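PDB 1FNU: exotoxin type A from Streptococcus pyogenes phage T12, which probably acts as a secreted superantigen toxin of the staphylococcal and streptococcal family, the phage-encoded scarlet fever toxin. Local coordinates for residues 111-124 with 209-221. Residues are numbered along the deposited sequence; the frame is centred on the assembly and turned at random.
Sequences LEIPKKIVVKVSID and NKTSQIEVYLTTK. Unlike the reference sequence in segment 209-221: Asn209 (reference Ser), Lys210 (reference Asn).
Asp124 grips Thr220 with both carboxylate oxygens: OD1 takes the backbone N of Thr220 at 2.9 Å and OD2 its OG1 at 2.7 Å, each met on the syn side and slightly out of the carboxylate plane. This fork closes the end of a parallel strand pair, formed by 111-124 and 209-221, in the mixed sheet of the beta-grasp domain. Backbone bonds run back from it, Asp124 N to Leu218 O, Leu218 N to Ser122 O, Ser122 N to Val216 O (2.7 Å) and Val216 N to Lys120 O, until the longer Lys120 N to Ile214 O bond (3.2 Å). Beyond that the strands part, and a water bridges Val118 O and Ile214 N. On the face toward helix 142-157, Val119 and Val216 both pack on Val149; Val119 turns CG1 to Val216 CG2 and CG2 to Ile214 CD1. With its CG1 beside the backbone N (chi1 -55°), Ile214 also carries CD1 to 3.8 Å from Ile117 CG2. The other face is more polar. There Ser122 OG lies obliquely off the Tyr217 ring, 3.8 Å from CE2, while Tyr217 OH donates to Glu215 OE1 at 2.7 Å, from above the carboxylate plane.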
loop_
_atom_site.group_PDB
_atom_site.type_symbol
_atom_site.label_atom_id
_atom_site.label_comp_id
_atom_site.label_asym_id
_atom_site.label_seq_id
_atom_site.Cartn_x
_atom_site.Cartn_y
_atom_site.Cartn_z
ATOM N N LEU A 111 27.846 1.753 -29.813
ATOM C CA LEU A 111 28.206 2.415 -31.053
ATOM C C LEU A 111 29.291 3.465 -30.800
ATOM O O LEU A 111 29.166 4.274 -29.843
ATOM C CB LEU A 111 26.970 3.121 -31.627
ATOM C CG LEU A 111 25.872 2.404 -32.403
ATOM C CD1 LEU A 111 24.686 3.377 -32.534
ATOM C CD2 LEU A 111 26.396 1.901 -33.741
ATOM N N GLU A 112 30.334 3.476 -31.648
ATOM C CA GLU A 112 31.405 4.484 -31.484
ATOM C C GLU A 112 30.816 5.904 -31.431
ATOM O O GLU A 112 31.064 6.674 -30.507
ATOM C CB GLU A 112 32.441 4.429 -32.643
ATOM C CG GLU A 112 33.330 3.148 -32.765
ATOM C CD GLU A 112 34.177 2.768 -31.487
ATOM O OE1 GLU A 112 34.819 3.656 -30.866
ATOM O OE2 GLU A 112 34.217 1.555 -31.144
ATOM N N ILE A 113 30.039 6.259 -32.442
ATOM C CA ILE A 113 29.458 7.601 -32.473
ATOM C C ILE A 113 27.943 7.453 -32.332
ATOM O O ILE A 113 27.356 6.576 -32.964
ATOM C CB ILE A 113 29.673 8.262 -33.848
ATOM C CG1 ILE A 113 31.014 7.837 -34.445
ATOM C CG2 ILE A 113 29.580 9.797 -33.693
ATOM C CD1 ILE A 113 31.168 8.186 -35.956
ATOM N N PRO A 114 27.282 8.326 -31.551
ATOM C CA PRO A 114 25.822 8.251 -31.380
ATOM C C PRO A 114 25.074 8.199 -32.727
ATOM O O PRO A 114 25.438 8.908 -33.664
ATOM C CB PRO A 114 25.514 9.542 -30.600
ATOM C CG PRO A 114 26.684 9.667 -29.700
ATOM C CD PRO A 114 27.835 9.418 -30.721
ATOM N N LYS A 115 24.042 7.367 -32.832
ATOM C CA LYS A 115 23.285 7.300 -34.061
ATOM C C LYS A 115 22.372 8.505 -33.906
ATOM O O LYS A 115 21.862 8.770 -32.816
ATOM C CB LYS A 115 22.494 5.978 -34.145
ATOM C CG LYS A 115 22.237 5.475 -35.559
ATOM C CD LYS A 115 21.264 6.387 -36.299
ATOM C CE LYS A 115 21.641 6.644 -37.772
ATOM N NZ LYS A 115 21.332 5.647 -38.829
ATOM N N LYS A 116 22.249 9.303 -34.947
ATOM C CA LYS A 116 21.394 10.458 -34.852
ATOM C C LYS A 116 20.117 10.074 -35.570
ATOM O O LYS A 116 20.142 9.552 -36.673
ATOM C CB LYS A 116 22.060 11.729 -35.464
ATOM C CG LYS A 116 23.093 12.433 -34.515
ATOM C CD LYS A 116 23.386 13.952 -34.801
ATOM C CE LYS A 116 24.284 14.214 -36.057
ATOM N NZ LYS A 116 24.372 15.701 -36.478
ATOM N N ILE A 117 18.974 10.296 -34.942
ATOM C CA ILE A 117 17.747 9.934 -35.630
ATOM C C ILE A 117 16.866 11.160 -35.791
ATOM O O ILE A 117 16.541 11.865 -34.814
ATOM C CB ILE A 117 17.016 8.810 -34.863
ATOM C CG1 ILE A 117 17.997 7.636 -34.646
ATOM C CG2 ILE A 117 15.761 8.409 -35.591
ATOM C CD1 ILE A 117 17.375 6.485 -33.915
ATOM N N VAL A 118 16.503 11.449 -37.029
ATOM C CA VAL A 118 15.658 12.604 -37.312
ATOM C C VAL A 118 14.200 12.309 -36.957
ATOM O O VAL A 118 13.651 11.265 -37.339
ATOM C CB VAL A 118 15.839 13.025 -38.788
ATOM C CG1 VAL A 118 14.583 13.659 -39.335
ATOM C CG2 VAL A 118 17.049 13.977 -38.858
ATOM N N VAL A 119 13.589 13.210 -36.173
ATOM C CA VAL A 119 12.207 13.011 -35.737
ATOM C C VAL A 119 11.263 13.925 -36.479
ATOM O O VAL A 119 11.381 15.129 -36.382
ATOM C CB VAL A 119 12.077 13.234 -34.178
ATOM C CG1 VAL A 119 10.639 13.107 -33.743
ATOM C CG2 VAL A 119 12.958 12.229 -33.422
ATOM N N LYS A 120 10.327 13.329 -37.207
ATOM C CA LYS A 120 9.350 14.050 -37.995
ATOM C C LYS A 120 8.101 14.408 -37.242
ATOM O O LYS A 120 7.308 13.534 -36.938
ATOM C CB LYS A 120 8.948 13.245 -39.222
ATOM C CG LYS A 120 9.939 13.364 -40.424
ATOM C CD LYS A 120 9.426 12.509 -41.602
ATOM C CE LYS A 120 10.558 11.937 -42.485
ATOM N NZ LYS A 120 10.114 10.598 -43.110
ATOM N N VAL A 121 7.907 15.698 -36.982
ATOM C CA VAL A 121 6.714 16.118 -36.287
ATOM C C VAL A 121 5.693 16.824 -37.175
ATOM O O VAL A 121 6.035 17.761 -37.904
ATOM C CB VAL A 121 7.047 17.079 -35.112
ATOM C CG1 VAL A 121 5.756 17.432 -34.361
ATOM C CG2 VAL A 121 8.061 16.443 -34.139
ATOM N N SER A 122 4.438 16.352 -37.114
ATOM C CA SER A 122 3.302 16.963 -37.815
ATOM C C SER A 122 2.425 17.538 -36.727
ATOM O O SER A 122 2.345 16.971 -35.646
ATOM C CB SER A 122 2.430 15.953 -38.549
ATOM O OG SER A 122 3.158 15.322 -39.564
ATOM N N ILE A 123 1.766 18.659 -37.002
ATOM C CA ILE A 123 0.843 19.276 -36.028
ATOM C C ILE A 123 -0.350 19.676 -36.854
ATOM O O ILE A 123 -0.223 20.462 -37.770
ATOM C CB ILE A 123 1.348 20.569 -35.441
ATOM C CG1 ILE A 123 2.732 20.390 -34.866
ATOM C CG2 ILE A 123 0.350 21.062 -34.399
ATOM C CD1 ILE A 123 3.226 21.619 -34.315
ATOM N N ASP A 124 -1.509 19.170 -36.487
ATOM C CA ASP A 124 -2.711 19.428 -37.218
ATOM C C ASP A 124 -2.499 19.151 -38.727
ATOM O O ASP A 124 -2.959 19.920 -39.577
ATOM C CB ASP A 124 -3.177 20.865 -36.983
ATOM C CG ASP A 124 -3.539 21.136 -35.507
ATOM O OD1 ASP A 124 -4.209 20.289 -34.880
ATOM O OD2 ASP A 124 -3.133 22.208 -35.002
ATOM N N ASN A 209 18.401 1.004 -34.246
ATOM C CA ASN A 209 18.348 2.425 -34.477
ATOM C C ASN A 209 18.862 2.967 -35.796
ATOM O O ASN A 209 18.599 4.130 -36.090
ATOM C CB ASN A 209 19.041 3.173 -33.367
ATOM C CG ASN A 209 20.391 2.714 -33.174
ATOM O OD1 ASN A 209 20.668 1.593 -33.459
ATOM N ND2 ASN A 209 21.259 3.551 -32.645
ATOM N N LYS A 210 19.563 2.155 -36.595
ATOM C CA LYS A 210 20.088 2.650 -37.861
ATOM C C LYS A 210 18.939 2.641 -38.828
ATOM O O LYS A 210 18.833 3.523 -39.663
ATOM C CB LYS A 210 21.193 1.722 -38.449
ATOM C CG LYS A 210 22.079 2.387 -39.580
ATOM C CD LYS A 210 22.966 3.459 -38.940
ATOM C CE LYS A 210 23.905 2.818 -37.836
ATOM N NZ LYS A 210 24.641 3.724 -36.807
ATOM N N THR A 211 18.063 1.661 -38.726
ATOM C CA THR A 211 16.962 1.593 -39.688
ATOM C C THR A 211 15.515 1.767 -39.240
ATOM O O THR A 211 14.584 1.309 -39.927
ATOM C CB THR A 211 17.008 0.288 -40.466
ATOM O OG1 THR A 211 16.631 -0.804 -39.604
ATOM C CG2 THR A 211 18.413 0.089 -41.034
ATOM N N SER A 212 15.296 2.457 -38.136
ATOM C CA SER A 212 13.920 2.655 -37.690
ATOM C C SER A 212 13.583 4.156 -37.783
ATOM O O SER A 212 14.417 5.000 -37.522
ATOM C CB SER A 212 13.789 2.140 -36.248
ATOM O OG SER A 212 14.001 0.749 -36.155
ATOM N N GLN A 213 12.373 4.493 -38.195
ATOM C CA GLN A 213 11.985 5.918 -38.267
ATOM C C GLN A 213 10.953 6.373 -37.181
ATOM O O GLN A 213 10.028 5.618 -36.824
ATOM C CB GLN A 213 11.428 6.214 -39.643
ATOM C CG GLN A 213 12.465 6.693 -40.586
ATOM C CD GLN A 213 11.944 6.611 -42.009
ATOM O OE1 GLN A 213 12.442 5.805 -42.841
ATOM N NE2 GLN A 213 10.895 7.405 -42.301
ATOM N N ILE A 214 11.126 7.606 -36.692
ATOM C CA ILE A 214 10.224 8.133 -35.662
ATOM C C ILE A 214 9.420 9.236 -36.273
ATOM O O ILE A 214 9.959 10.136 -36.905
ATOM C CB ILE A 214 10.977 8.748 -34.500
ATOM C CG1 ILE A 214 11.986 7.734 -33.906
ATOM C CG2 ILE A 214 9.962 9.191 -33.476
ATOM C CD1 ILE A 214 13.060 8.367 -32.927
ATOM N N GLU A 215 8.129 9.153 -36.075
ATOM C CA GLU A 215 7.172 10.115 -36.565
ATOM C C GLU A 215 6.227 10.541 -35.438
ATOM O O GLU A 215 5.642 9.695 -34.737
ATOM C CB GLU A 215 6.364 9.460 -37.670
ATOM C CG GLU A 215 6.955 9.729 -39.048
ATOM C CD GLU A 215 6.302 8.896 -40.071
ATOM O OE1 GLU A 215 5.103 8.576 -39.908
ATOM O OE2 GLU A 215 6.995 8.565 -41.066
ATOM N N VAL A 216 6.090 11.854 -35.276
ATOM C CA VAL A 216 5.206 12.413 -34.267
ATOM C C VAL A 216 4.000 13.193 -34.813
ATOM O O VAL A 216 4.202 14.164 -35.550
ATOM C CB VAL A 216 5.978 13.357 -33.339
ATOM C CG1 VAL A 216 5.010 14.064 -32.455
ATOM C CG2 VAL A 216 6.949 12.576 -32.490
ATOM N N TYR A 217 2.777 12.814 -34.370
ATOM C CA TYR A 217 1.487 13.467 -34.769
ATOM C C TYR A 217 0.694 14.151 -33.632
ATOM O O TYR A 217 0.148 13.474 -32.747
ATOM C CB TYR A 217 0.559 12.455 -35.425
ATOM C CG TYR A 217 1.136 11.834 -36.662
ATOM C CD1 TYR A 217 1.961 10.691 -36.581
ATOM C CD2 TYR A 217 0.938 12.433 -37.922
ATOM C CE1 TYR A 217 2.579 10.170 -37.729
ATOM C CE2 TYR A 217 1.552 11.924 -39.069
ATOM C CZ TYR A 217 2.377 10.799 -38.961
ATOM O OH TYR A 217 3.086 10.360 -40.061
ATOM N N LEU A 218 0.565 15.464 -33.693
ATOM C CA LEU A 218 -0.130 16.236 -32.660
ATOM C C LEU A 218 -1.292 17.071 -33.212
ATOM O O LEU A 218 -1.252 17.508 -34.389
ATOM C CB LEU A 218 0.848 17.210 -32.011
ATOM C CG LEU A 218 2.175 16.743 -31.439
ATOM C CD1 LEU A 218 3.032 17.993 -31.093
ATOM C CD2 LEU A 218 1.936 15.849 -30.162
ATOM N N THR A 219 -2.326 17.296 -32.389
ATOM C CA THR A 219 -3.452 18.143 -32.792
ATOM C C THR A 219 -3.586 19.110 -31.632
ATOM O O THR A 219 -3.149 18.820 -30.512
ATOM C CB THR A 219 -4.820 17.400 -33.007
ATOM O OG1 THR A 219 -5.291 16.864 -31.773
ATOM C CG2 THR A 219 -4.702 16.277 -33.993
ATOM N N THR A 220 -4.111 20.280 -31.946
ATOM C CA THR A 220 -4.359 21.352 -31.000
ATOM C C THR A 220 -5.905 21.291 -30.885
ATOM O O THR A 220 -6.517 20.608 -31.712
ATOM C CB THR A 220 -3.805 22.745 -31.552
ATOM O OG1 THR A 220 -4.420 23.119 -32.804
ATOM C CG2 THR A 220 -2.324 22.648 -31.806
ATOM N N LYS A 221 -6.530 21.938 -29.878
ATOM C CA LYS A 221 -8.014 21.891 -29.661
ATOM C C LYS A 221 -8.699 22.463 -30.923
ATOM O O LYS A 221 -9.588 21.808 -31.548
ATOM O OXT LYS A 221 -8.269 23.569 -31.260
HETATM O O HOH W 1 13.182 8.953 -38.525
#